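Local coordinates for periplasmic molybdate-binding protein (Azotobacter vinelandii, PDB 1ATG), which binds molybdate and tungstate between its two domains, probably for uptake by an ABC transporter, at residues F68-S73 / A194-S199; V83-K88 / G161-A166; I79-L84 / H179-A184; V98-G103 / L128-K133. All coordinates share one frame; numbering follows the deposited sequence.

Contact 1 (F68-S73 / A194-S199); sequences FALPGS and AVITKS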
loop_
_atom_site.group_PDB
_atom_site.type_symbol
_atom_site.label_atom_id
_atom_site.label_comp_id
_atom_site.label_asym_id
_atom_site.label_seq_id
_atom_site.Cartn_x
_atom_site.Cartn_y
_atom_site.Cartn_z
ATOM N N PHE A 68 20.129 -8.648 -3.798
ATOM C CA PHE A 68 19.027 -9.169 -4.591
ATOM C C PHE A 68 18.458 -8.130 -5.551
ATOM O O PHE A 68 17.752 -8.503 -6.484
ATOM C CB PHE A 68 17.891 -9.658 -3.679
ATOM C CG PHE A 68 18.230 -10.932 -2.962
ATOM C CD1 PHE A 68 18.111 -12.139 -3.622
ATOM C CD2 PHE A 68 18.662 -10.919 -1.646
ATOM C CE1 PHE A 68 18.425 -13.328 -2.984
ATOM C CE2 PHE A 68 18.971 -12.104 -1.001
ATOM C CZ PHE A 68 18.862 -13.298 -1.677
ATOM N N ALA A 69 18.720 -6.861 -5.283
ATOM C CA ALA A 69 18.208 -5.788 -6.131
ATOM C C ALA A 69 19.273 -5.303 -7.108
ATOM O O ALA A 69 20.459 -5.293 -6.771
ATOM C CB ALA A 69 17.725 -4.620 -5.275
ATOM N N LEU A 70 18.851 -4.918 -8.311
ATOM C CA LEU A 70 19.812 -4.383 -9.283
ATOM C C LEU A 70 20.315 -3.058 -8.732
ATOM O O LEU A 70 19.530 -2.156 -8.430
ATOM C CB LEU A 70 19.134 -4.213 -10.637
ATOM C CG LEU A 70 19.985 -3.710 -11.804
ATOM C CD1 LEU A 70 20.919 -4.820 -12.273
ATOM C CD2 LEU A 70 19.112 -3.222 -12.949
ATOM N N PRO A 71 21.626 -2.920 -8.555
ATOM C CA PRO A 71 22.207 -1.703 -8.023
ATOM C C PRO A 71 21.755 -0.475 -8.799
ATOM O O PRO A 71 21.644 -0.517 -10.023
ATOM C CB PRO A 71 23.710 -1.938 -8.125
ATOM C CG PRO A 71 23.863 -3.423 -8.141
ATOM C CD PRO A 71 22.649 -3.951 -8.863
ATOM N N GLY A 72 21.399 0.593 -8.089
ATOM C CA GLY A 72 20.965 1.832 -8.708
ATOM C C GLY A 72 19.514 1.886 -9.144
ATOM O O GLY A 72 19.065 2.933 -9.635
ATOM N N SER A 73 18.739 0.816 -8.992
ATOM C CA SER A 73 17.356 0.803 -9.430
ATOM C C SER A 73 16.354 1.228 -8.362
ATOM O O SER A 73 15.198 1.496 -8.728
ATOM C CB SER A 73 16.934 -0.589 -9.914
ATOM O OG SER A 73 16.841 -1.511 -8.837
ATOM N N ALA A 194 10.524 0.999 -4.941
ATOM C CA ALA A 194 10.538 -0.069 -5.901
ATOM C C ALA A 194 11.988 -0.394 -6.284
ATOM O O ALA A 194 12.872 0.445 -6.166
ATOM C CB ALA A 194 9.771 0.305 -7.162
ATOM N N VAL A 195 12.179 -1.647 -6.677
ATOM C CA VAL A 195 13.493 -2.077 -7.144
ATOM C C VAL A 195 13.289 -3.040 -8.315
ATOM O O VAL A 195 12.265 -3.684 -8.506
ATOM C CB VAL A 195 14.349 -2.835 -6.113
ATOM C CG1 VAL A 195 14.917 -1.932 -5.036
ATOM C CG2 VAL A 195 13.578 -3.993 -5.483
ATOM N N ILE A 196 14.359 -3.142 -9.116
ATOM C CA ILE A 196 14.464 -4.179 -10.128
ATOM C C ILE A 196 15.180 -5.355 -9.434
ATOM O O ILE A 196 16.095 -5.128 -8.652
ATOM C CB ILE A 196 15.258 -3.753 -11.369
ATOM C CG1 ILE A 196 14.489 -2.661 -12.126
ATOM C CG2 ILE A 196 15.541 -4.936 -12.288
ATOM C CD1 ILE A 196 15.255 -2.084 -13.303
ATOM N N THR A 197 14.679 -6.553 -9.679
ATOM C CA THR A 197 15.309 -7.751 -9.091
ATOM C C THR A 197 16.569 -8.057 -9.903
ATOM O O THR A 197 16.447 -8.228 -11.109
ATOM C CB THR A 197 14.302 -8.898 -9.066
ATOM O OG1 THR A 197 13.160 -8.555 -8.239
ATOM C CG2 THR A 197 14.920 -10.165 -8.479
ATOM N N LYS A 198 17.730 -8.120 -9.265
ATOM C CA LYS A 198 19.004 -8.304 -9.955
ATOM C C LYS A 198 19.072 -9.445 -10.944
ATOM O O LYS A 198 19.690 -9.319 -12.013
ATOM C CB LYS A 198 20.130 -8.458 -8.921
ATOM C CG LYS A 198 21.538 -8.267 -9.474
ATOM C CD LYS A 198 22.517 -8.029 -8.329
ATOM C CE LYS A 198 23.961 -8.209 -8.756
ATOM N NZ LYS A 198 24.890 -8.041 -7.599
ATOM N N SER A 199 18.437 -10.566 -10.664
ATOM C CA SER A 199 18.423 -11.753 -11.486
ATOM C C SER A 199 17.491 -11.690 -12.681
ATOM O O SER A 199 17.360 -12.675 -13.417
ATOM C CB SER A 199 18.019 -12.946 -10.597
ATOM O OG SER A 199 16.666 -12.836 -10.193
HETATM O O HOH W 1 18.154 -11.066 -7.594
#
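The hydroxyl of Ser-73 joins the two segments. Its OG accepts the backbone N-H of Ile-196 at 3.0 Å in a nearly straight bond (168°). The same OG donates to Leu-70 O at 2.8 Å, in the carbonyl plane and on a lone pair. Leu-70 O also takes the backbone N-H of Ser-73, so one carbonyl receives two bonds from the far end of the type II beta turn from Leu-70 to Ser-73. The OG can serve both partners because it lies between the N and the carbonyl carbon of its own residue (chi1 70°). With an alanine here both hydroxyl bonds go, which would probably leave Ile-196 N without this acceptor and the turn less firmly held.

Ahead of the turn the backbones are bridged once, at Ala-69 and Thr-197. Leu-70 N binds Ile-196 O at 2.8 Å, and Lys-198 N binds Phe-68 O at 2.8 Å. A water also donates to Phe-68 O and accepts from Ser-199 N.

Leu-70 and Ile-196 lie side by side and point the same way. Leu-70 CD2 rests 4.0 Å from Ile-196 CG2. The extended Lys-198 chain crosses Pro-71 at about a right angle, CD against CD at 4.1 Å. Ala-69 CB touches Val-195 CG1 at 3.9 Å.

The loop thus borders the end of strand 191-196, which pairs with strands 51-53 and 75-86. Leu-70 and Ile-196 both meet Glu-207 of helix 203-212, while Ala-69 and Val-195 pack on Leu-63 and Pro-60 of helix 58-65.

Contact 2 (V83-K88 / G161-A166); sequences VLWSAK and GFVALA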
loop_
_atom_site.group_PDB
_atom_site.type_symbol
_atom_site.label_atom_id
_atom_site.label_comp_id
_atom_site.label_asym_id
_atom_site.label_seq_id
_atom_site.Cartn_x
_atom_site.Cartn_y
_atom_site.Cartn_z
ATOM N N VAL A 83 -5.835 5.944 5.712
ATOM C CA VAL A 83 -7.193 6.385 5.958
ATOM C C VAL A 83 -7.898 5.455 6.936
ATOM O O VAL A 83 -7.769 4.213 6.809
ATOM C CB VAL A 83 -8.064 6.435 4.684
ATOM C CG1 VAL A 83 -9.294 7.307 4.939
ATOM C CG2 VAL A 83 -7.338 6.929 3.453
ATOM N N LEU A 84 -8.594 6.016 7.903
ATOM C CA LEU A 84 -9.527 5.242 8.720
ATOM C C LEU A 84 -10.858 5.277 7.958
ATOM O O LEU A 84 -11.359 6.375 7.624
ATOM C CB LEU A 84 -9.704 5.883 10.089
ATOM C CG LEU A 84 -10.751 5.181 10.970
ATOM C CD1 LEU A 84 -10.302 3.784 11.361
ATOM C CD2 LEU A 84 -11.024 6.021 12.209
ATOM N N TRP A 85 -11.394 4.122 7.627
ATOM C CA TRP A 85 -12.565 4.050 6.772
ATOM C C TRP A 85 -13.604 3.145 7.401
ATOM O O TRP A 85 -13.308 2.191 8.106
ATOM C CB TRP A 85 -12.114 3.454 5.426
ATOM C CG TRP A 85 -13.158 3.373 4.355
ATOM C CD1 TRP A 85 -14.012 4.369 3.952
ATOM C CD2 TRP A 85 -13.479 2.224 3.566
ATOM N NE1 TRP A 85 -14.818 3.901 2.940
ATOM C CE2 TRP A 85 -14.526 2.596 2.687
ATOM C CE3 TRP A 85 -12.982 0.923 3.485
ATOM C CZ2 TRP A 85 -15.066 1.711 1.766
ATOM C CZ3 TRP A 85 -13.529 0.056 2.553
ATOM C CH2 TRP A 85 -14.556 0.454 1.696
ATOM N N SER A 86 -14.861 3.450 7.088
ATOM C CA SER A 86 -15.970 2.562 7.334
ATOM C C SER A 86 -16.850 2.572 6.076
ATOM O O SER A 86 -17.042 3.629 5.461
ATOM C CB SER A 86 -16.820 2.952 8.537
ATOM O OG SER A 86 -17.945 2.080 8.694
ATOM N N ALA A 87 -17.467 1.440 5.777
ATOM C CA ALA A 87 -18.481 1.403 4.726
ATOM C C ALA A 87 -19.730 2.152 5.200
ATOM O O ALA A 87 -20.555 2.529 4.355
ATOM C CB ALA A 87 -18.842 -0.030 4.354
ATOM N N LYS A 88 -19.925 2.379 6.485
ATOM C CA LYS A 88 -21.122 3.051 6.972
ATOM C C LYS A 88 -20.968 4.553 6.970
ATOM O O LYS A 88 -20.120 5.100 7.679
ATOM C CB LYS A 88 -21.411 2.615 8.422
ATOM C CG LYS A 88 -22.680 3.245 8.981
ATOM C CD LYS A 88 -23.170 2.638 10.284
ATOM C CE LYS A 88 -24.476 3.303 10.708
ATOM N NZ LYS A 88 -24.848 2.971 12.109
ATOM N N GLY A 161 -11.733 0.186 9.461
ATOM C CA GLY A 161 -10.484 -0.386 8.970
ATOM C C GLY A 161 -9.492 0.714 8.643
ATOM O O GLY A 161 -9.866 1.830 8.297
ATOM N N PHE A 162 -8.209 0.361 8.753
ATOM C CA PHE A 162 -7.127 1.231 8.292
ATOM C C PHE A 162 -6.696 0.742 6.919
ATOM O O PHE A 162 -6.239 -0.395 6.744
ATOM C CB PHE A 162 -5.952 1.244 9.258
ATOM C CG PHE A 162 -6.063 2.230 10.380
ATOM C CD1 PHE A 162 -6.167 3.586 10.119
ATOM C CD2 PHE A 162 -6.064 1.813 11.706
ATOM C CE1 PHE A 162 -6.252 4.499 11.149
ATOM C CE2 PHE A 162 -6.131 2.722 12.737
ATOM C CZ PHE A 162 -6.236 4.077 12.472
ATOM N N VAL A 163 -6.929 1.592 5.906
ATOM C CA VAL A 163 -6.717 1.232 4.515
ATOM C C VAL A 163 -5.894 2.279 3.781
ATOM O O VAL A 163 -5.538 3.314 4.353
ATOM C CB VAL A 163 -8.074 1.019 3.799
ATOM C CG1 VAL A 163 -8.947 -0.033 4.485
ATOM C CG2 VAL A 163 -8.847 2.329 3.689
ATOM N N ALA A 164 -5.581 2.011 2.532
ATOM C CA ALA A 164 -4.875 2.960 1.685
ATOM C C ALA A 164 -5.899 3.822 0.965
ATOM O O ALA A 164 -6.920 3.348 0.471
ATOM C CB ALA A 164 -4.033 2.206 0.666
ATOM N N LEU A 165 -5.585 5.100 0.774
ATOM C CA LEU A 165 -6.503 5.981 0.046
ATOM C C LEU A 165 -6.796 5.461 -1.338
ATOM O O LEU A 165 -7.930 5.508 -1.829
ATOM C CB LEU A 165 -5.911 7.395 -0.005
ATOM C CG LEU A 165 -6.724 8.426 -0.812
ATOM C CD1 LEU A 165 -8.154 8.538 -0.319
ATOM C CD2 LEU A 165 -6.046 9.793 -0.740
ATOM N N ALA A 166 -5.800 4.918 -2.048
ATOM C CA ALA A 166 -5.991 4.411 -3.391
ATOM C C ALA A 166 -7.084 3.367 -3.468
ATOM O O ALA A 166 -7.725 3.212 -4.511
ATOM C CB ALA A 166 -4.686 3.795 -3.899
#
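Leu-84 sets one methyl over a face of the Phe-162 ring. Its CD1 lies 4.2 Å from the ring centroid and 13° off the normal, a CH-pi contact, and is displaced toward the rim. The two side chains cross obliquely. With chi1 at -86°, the Phe-162 ring is turned to the side of its own backbone N, and this brings CE1 alongside Leu-84, 3.9 Å from its CB. Leu-84 and Phe-162 form a non-hydrogen-bonded antiparallel pair.

The hydrogen-bonded pairs are on both sides of it along the strands. Val-163 N binds Val-83 O at 2.9 Å, and Trp-85 N binds Gly-161 O at 2.8 Å; each bond is returned. These strands belong to the mixed sheet of a periplasmic binding protein fold. Strand 160-164 pairs antiparallel with 75-86 and parallel with 107-110. Tyr-117 of the anion pocket touches Ala-164, at the C-terminal end of this strand.

Val-83, Trp-85 and Val-163 point to the other face of the sheet. Val-163 CG2 meets Trp-85 CB at 3.9 Å. Val-83 CG2 lies against the backbone of Leu-165, 3.6 Å from its CA. The Trp-85 ring leads away from strand 160-164. Its NE1 is hydrogen-bonded to Pro-176 O, and its plane is nearly parallel to the ring of His-150 in helix 146-154.

Contact 3 (I79-L84 / H179-A184); sequences IGKLVL and HWFPPA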
loop_
_atom_site.group_PDB
_atom_site.type_symbol
_atom_site.label_atom_id
_atom_site.label_comp_id
_atom_site.label_asym_id
_atom_site.label_seq_id
_atom_site.Cartn_x
_atom_site.Cartn_y
_atom_site.Cartn_z
ATOM N N ILE A 79 4.121 7.949 -2.344
ATOM C CA ILE A 79 3.996 8.097 -0.897
ATOM C C ILE A 79 2.503 7.947 -0.609
ATOM O O ILE A 79 1.662 8.678 -1.154
ATOM C CB ILE A 79 4.549 9.416 -0.368
ATOM C CG1 ILE A 79 6.044 9.567 -0.683
ATOM C CG2 ILE A 79 4.378 9.533 1.141
ATOM C CD1 ILE A 79 6.412 10.851 -1.368
ATOM N N GLY A 80 2.163 6.955 0.213
ATOM C CA GLY A 80 0.773 6.629 0.479
ATOM C C GLY A 80 0.121 7.595 1.433
ATOM O O GLY A 80 0.727 8.526 1.988
ATOM N N LYS A 81 -1.175 7.373 1.641
ATOM C CA LYS A 81 -1.951 8.152 2.585
ATOM C C LYS A 81 -2.855 7.182 3.334
ATOM O O LYS A 81 -3.736 6.544 2.741
ATOM C CB LYS A 81 -2.785 9.184 1.831
ATOM C CG LYS A 81 -3.503 10.202 2.693
ATOM C CD LYS A 81 -3.875 11.443 1.888
ATOM C CE LYS A 81 -4.474 12.512 2.789
ATOM N NZ LYS A 81 -4.568 13.828 2.096
ATOM N N LEU A 82 -2.637 7.093 4.629
ATOM C CA LEU A 82 -3.437 6.218 5.476
ATOM C C LEU A 82 -4.816 6.806 5.699
ATOM O O LEU A 82 -4.987 8.023 5.905
ATOM C CB LEU A 82 -2.735 6.103 6.830
ATOM C CG LEU A 82 -3.406 5.176 7.846
ATOM C CD1 LEU A 82 -3.340 3.715 7.428
ATOM C CD2 LEU A 82 -2.709 5.359 9.191
ATOM N N VAL A 83 -5.835 5.944 5.712
ATOM C CA VAL A 83 -7.193 6.385 5.958
ATOM C C VAL A 83 -7.898 5.455 6.936
ATOM O O VAL A 83 -7.769 4.213 6.809
ATOM C CB VAL A 83 -8.064 6.435 4.684
ATOM C CG1 VAL A 83 -9.294 7.307 4.939
ATOM C CG2 VAL A 83 -7.338 6.929 3.453
ATOM N N LEU A 84 -8.594 6.016 7.903
ATOM C CA LEU A 84 -9.527 5.242 8.720
ATOM C C LEU A 84 -10.858 5.277 7.958
ATOM O O LEU A 84 -11.359 6.375 7.624
ATOM C CB LEU A 84 -9.704 5.883 10.089
ATOM C CG LEU A 84 -10.751 5.181 10.970
ATOM C CD1 LEU A 84 -10.302 3.784 11.361
ATOM C CD2 LEU A 84 -11.024 6.021 12.209
ATOM N N HIS A 179 -14.885 8.501 6.358
ATOM C CA HIS A 179 -13.436 8.370 6.487
ATOM C C HIS A 179 -12.804 9.508 7.258
ATOM O O HIS A 179 -13.343 10.613 7.379
ATOM C CB HIS A 179 -12.782 8.250 5.107
ATOM C CG HIS A 179 -12.800 9.548 4.355
ATOM N ND1 HIS A 179 -13.926 9.988 3.680
ATOM C CD2 HIS A 179 -11.851 10.503 4.205
ATOM C CE1 HIS A 179 -13.665 11.155 3.118
ATOM N NE2 HIS A 179 -12.433 11.495 3.428
ATOM N N TRP A 180 -11.621 9.211 7.781
ATOM C CA TRP A 180 -10.800 10.179 8.494
ATOM C C TRP A 180 -9.345 9.934 8.127
ATOM O O TRP A 180 -8.862 8.801 8.182
ATOM C CB TRP A 180 -10.927 10.043 10.002
ATOM C CG TRP A 180 -9.966 10.844 10.830
ATOM C CD1 TRP A 180 -9.831 12.209 10.855
ATOM C CD2 TRP A 180 -8.986 10.342 11.746
ATOM N NE1 TRP A 180 -8.857 12.577 11.744
ATOM C CE2 TRP A 180 -8.323 11.454 12.315
ATOM C CE3 TRP A 180 -8.632 9.061 12.166
ATOM C CZ2 TRP A 180 -7.338 11.307 13.281
ATOM C CZ3 TRP A 180 -7.642 8.928 13.126
ATOM C CH2 TRP A 180 -6.997 10.045 13.676
ATOM N N PHE A 181 -8.670 10.994 7.697
ATOM C CA PHE A 181 -7.237 10.924 7.439
ATOM C C PHE A 181 -6.493 11.259 8.712
ATOM O O PHE A 181 -6.492 12.418 9.164
ATOM C CB PHE A 181 -6.791 11.933 6.369
ATOM C CG PHE A 181 -7.330 11.671 5.000
ATOM C CD1 PHE A 181 -6.827 10.617 4.241
ATOM C CD2 PHE A 181 -8.324 12.455 4.446
ATOM C CE1 PHE A 181 -7.305 10.365 2.967
ATOM C CE2 PHE A 181 -8.802 12.205 3.173
ATOM C CZ PHE A 181 -8.299 11.165 2.427
ATOM N N PRO A 182 -5.803 10.336 9.347
ATOM C CA PRO A 182 -4.967 10.736 10.479
ATOM C C PRO A 182 -3.927 11.747 10.002
ATOM O O PRO A 182 -3.328 11.590 8.938
ATOM C CB PRO A 182 -4.307 9.438 10.908
ATOM C CG PRO A 182 -5.191 8.344 10.393
ATOM C CD PRO A 182 -5.715 8.891 9.070
ATOM N N PRO A 183 -3.706 12.814 10.763
ATOM C CA PRO A 183 -2.687 13.798 10.386
ATOM C C PRO A 183 -1.331 13.127 10.211
ATOM O O PRO A 183 -1.002 12.087 10.789
ATOM C CB PRO A 183 -2.727 14.802 11.531
ATOM C CG PRO A 183 -4.123 14.713 12.055
ATOM C CD PRO A 183 -4.454 13.230 11.963
ATOM N N ALA A 184 -0.465 13.810 9.435
ATOM C CA ALA A 184 0.842 13.270 9.081
ATOM C C ALA A 184 1.824 13.108 10.231
ATOM O O ALA A 184 2.777 12.360 10.077
ATOM C CB ALA A 184 1.465 14.109 7.970
HETATM O O HOH W 2 -3.351 10.199 6.573
#
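Leu-84 and Trp-180 form the tight end of this contact, an antiparallel hydrogen-bonded pair. Leu-84 N binds Trp-180 O at 2.8 Å, and Trp-180 N binds Leu-84 O at 2.9 Å. Leu-84 CD2 packs against Trp-180 CE3 at 3.9 Å. Next to it Val-83 splits its methyls: CG1 touches His-179 CB at 3.6 Å, and CG2 touches Phe-181 CE1 at 3.5 Å.

The pairing stops at Pro-182, which has no N-H to give. Its CD instead lies 3.4 Å from Leu-82 O. A water donates to both Leu-82 O and Pro-182 O and spans the two backbones there.

The solvent side is made by Lys-81 and Phe-181. Lys-81 is modelled in two conformers. In one, its extended chain crosses Phe-181 at about a right angle and lays CE over a ring face, 3.6 Å from the centroid. In that conformer Lys-81 NZ lies 4.4 Å from the Phe-181 ring centroid, 4° off the normal. This cation-pi contact is doubtful for the other. Replacing Phe-181 with an alanine removes the ring, which would probably leave the Lys-81 chain without its platform and take one packing partner from Val-83 CG2.

The arrangement is a short antiparallel ladder between strands 178-180 and 75-86. Strand 75-86 also pairs with 191-196, consistent with a strand that passes from one lobe to the other, as in other periplasmic binding proteins.

Contact 4 (V98-G103 / L128-K133); sequences VLAGNG and LGLLDK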
loop_
_atom_site.group_PDB
_atom_site.type_symbol
_atom_site.label_atom_id
_atom_site.label_comp_id
_atom_site.label_asym_id
_atom_site.label_seq_id
_atom_site.Cartn_x
_atom_site.Cartn_y
_atom_site.Cartn_z
ATOM N N VAL A 98 -14.190 8.768 16.845
ATOM C CA VAL A 98 -14.836 7.465 16.894
ATOM C C VAL A 98 -13.922 6.403 17.486
ATOM O O VAL A 98 -14.413 5.505 18.170
ATOM C CB VAL A 98 -15.289 7.050 15.484
ATOM C CG1 VAL A 98 -14.134 6.830 14.515
ATOM C CG2 VAL A 98 -16.147 5.792 15.563
ATOM N N LEU A 99 -12.617 6.473 17.270
ATOM C CA LEU A 99 -11.720 5.443 17.766
ATOM C C LEU A 99 -11.714 5.261 19.273
ATOM O O LEU A 99 -11.393 4.180 19.762
ATOM C CB LEU A 99 -10.292 5.740 17.302
ATOM C CG LEU A 99 -10.056 5.505 15.810
ATOM C CD1 LEU A 99 -8.696 6.074 15.415
ATOM C CD2 LEU A 99 -10.129 4.028 15.462
ATOM N N ALA A 100 -11.980 6.330 20.016
ATOM C CA ALA A 100 -11.950 6.270 21.470
ATOM C C ALA A 100 -13.270 5.817 22.073
ATOM O O ALA A 100 -13.335 5.643 23.299
ATOM C CB ALA A 100 -11.568 7.641 22.021
ATOM N N GLY A 101 -14.300 5.606 21.270
ATOM C CA GLY A 101 -15.603 5.201 21.770
ATOM C C GLY A 101 -15.909 3.724 21.554
ATOM O O GLY A 101 -15.119 2.936 21.050
ATOM N N ASN A 102 -17.125 3.365 21.969
ATOM C CA ASN A 102 -17.602 1.987 21.876
ATOM C C ASN A 102 -18.757 1.845 20.908
ATOM O O ASN A 102 -19.548 0.895 20.998
ATOM C CB ASN A 102 -17.978 1.491 23.278
ATOM C CG ASN A 102 -16.799 1.481 24.231
ATOM O OD1 ASN A 102 -15.680 1.099 23.881
ATOM N ND2 ASN A 102 -17.039 1.921 25.464
ATOM N N GLY A 103 -18.852 2.727 19.922
ATOM C CA GLY A 103 -19.895 2.706 18.910
ATOM C C GLY A 103 -19.587 1.863 17.684
ATOM O O GLY A 103 -20.184 2.032 16.619
ATOM N N LEU A 128 -2.522 7.966 19.691
ATOM C CA LEU A 128 -3.718 8.305 20.433
ATOM C C LEU A 128 -3.809 7.625 21.790
ATOM O O LEU A 128 -4.771 7.878 22.523
ATOM C CB LEU A 128 -4.939 7.904 19.578
ATOM C CG LEU A 128 -5.094 8.721 18.285
ATOM C CD1 LEU A 128 -6.153 8.080 17.403
ATOM C CD2 LEU A 128 -5.421 10.171 18.604
ATOM N N GLY A 129 -2.887 6.733 22.114
ATOM C CA GLY A 129 -2.915 6.015 23.379
ATOM C C GLY A 129 -4.052 5.000 23.425
ATOM O O GLY A 129 -4.552 4.723 24.528
ATOM N N LEU A 130 -4.446 4.438 22.275
ATOM C CA LEU A 130 -5.554 3.512 22.204
ATOM C C LEU A 130 -5.142 2.103 21.836
ATOM O O LEU A 130 -6.011 1.227 21.862
ATOM C CB LEU A 130 -6.584 3.980 21.153
ATOM C CG LEU A 130 -7.307 5.280 21.486
ATOM C CD1 LEU A 130 -8.091 5.780 20.276
ATOM C CD2 LEU A 130 -8.230 5.088 22.684
ATOM N N LEU A 131 -3.875 1.852 21.521
ATOM C CA LEU A 131 -3.480 0.520 21.112
ATOM C C LEU A 131 -3.673 -0.497 22.221
ATOM O O LEU A 131 -4.214 -1.578 21.992
ATOM C CB LEU A 131 -2.043 0.488 20.593
ATOM C CG LEU A 131 -1.580 -0.847 20.016
ATOM C CD1 LEU A 131 -2.475 -1.266 18.852
ATOM C CD2 LEU A 131 -0.131 -0.771 19.537
ATOM N N ASP A 132 -3.211 -0.176 23.439
ATOM C CA ASP A 132 -3.366 -1.155 24.524
ATOM C C ASP A 132 -4.830 -1.466 24.819
ATOM O O ASP A 132 -5.134 -2.653 24.995
ATOM C CB ASP A 132 -2.656 -0.645 25.776
ATOM C CG ASP A 132 -1.144 -0.581 25.643
ATOM O OD1 ASP A 132 -0.572 -1.287 24.799
ATOM O OD2 ASP A 132 -0.540 0.213 26.405
ATOM N N LYS A 133 -5.639 -0.429 24.900
ATOM C CA LYS A 133 -7.056 -0.661 25.213
ATOM C C LYS A 133 -7.741 -1.497 24.147
ATOM O O LYS A 133 -8.442 -2.473 24.461
ATOM C CB LYS A 133 -7.749 0.691 25.369
ATOM C CG LYS A 133 -9.268 0.675 25.419
ATOM C CD LYS A 133 -9.847 1.876 24.681
ATOM C CE LYS A 133 -11.294 2.137 25.048
ATOM N NZ LYS A 133 -12.233 1.477 24.098
HETATM O O HOH W 3 -12.385 2.734 21.794
HETATM O O HOH W 4 -14.132 0.760 25.915
#
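Leu-99 leads the contact from the 3-10 turn. Its CB meets Leu-130 CD1 at 3.7 Å. Its CD1 crosses to Leu-128 CD1 at 3.8 Å, the two side chains at about a right angle. Leu-130 carries its CG beside its own backbone N (chi1 -66°), and both of its methyls are used: CD1 on Leu-99 and CD2 on Ala-100, 4.1 Å from the CA. Gly-129, between the two leucines, ends helix 116-127 in a Schellman motif.

At Gly-101 the contact turns polar. One water donates to Leu-99 O and Gly-101 O and accepts from Lys-133 NZ at 2.6 Å. Gly-101 O also binds Arg-139. The bond from Lys-133 NZ to Asn-102 OD1 is weak, at 3.5 Å. A second water spans the same two atoms, 2.6 Å from OD1. Lys-133 is modelled in two conformers, and this holds for one of them. Its chain bends at chi2 and chi4, and NZ also binds Gln-137 OE1.

The leucines, with Ala-100, make the apolar contact, while the polar rim is held largely through water. The lysine lies near the like charge of Arg-139, which the surrounding oxygens probably help to offset.

Contacts 2 and 3 adjoin, with centres 8 Å apart. They share Val-83 and Leu-84; Leu-84 pairs with strand 160-164 on one side and 178-180 on the other. A probable hydrogen bond from Leu-165 N to Lys-81 O, 3.1 Å, also joins them. Contact 4 packs on contact 3, where Leu-99 CD1 lies 3.8 Å from Trp-180 CZ3. Contact 1 is across the chain's centre, about 30 Å from contact 3 between centres, though strand 75-86 borders its strand 191-196. The bound tungstate lies between: about 7 Å from the side chain of Ala-164, 8 Å from Leu-82 and 13 Å from Ala-194. Contact 4 is remote from it.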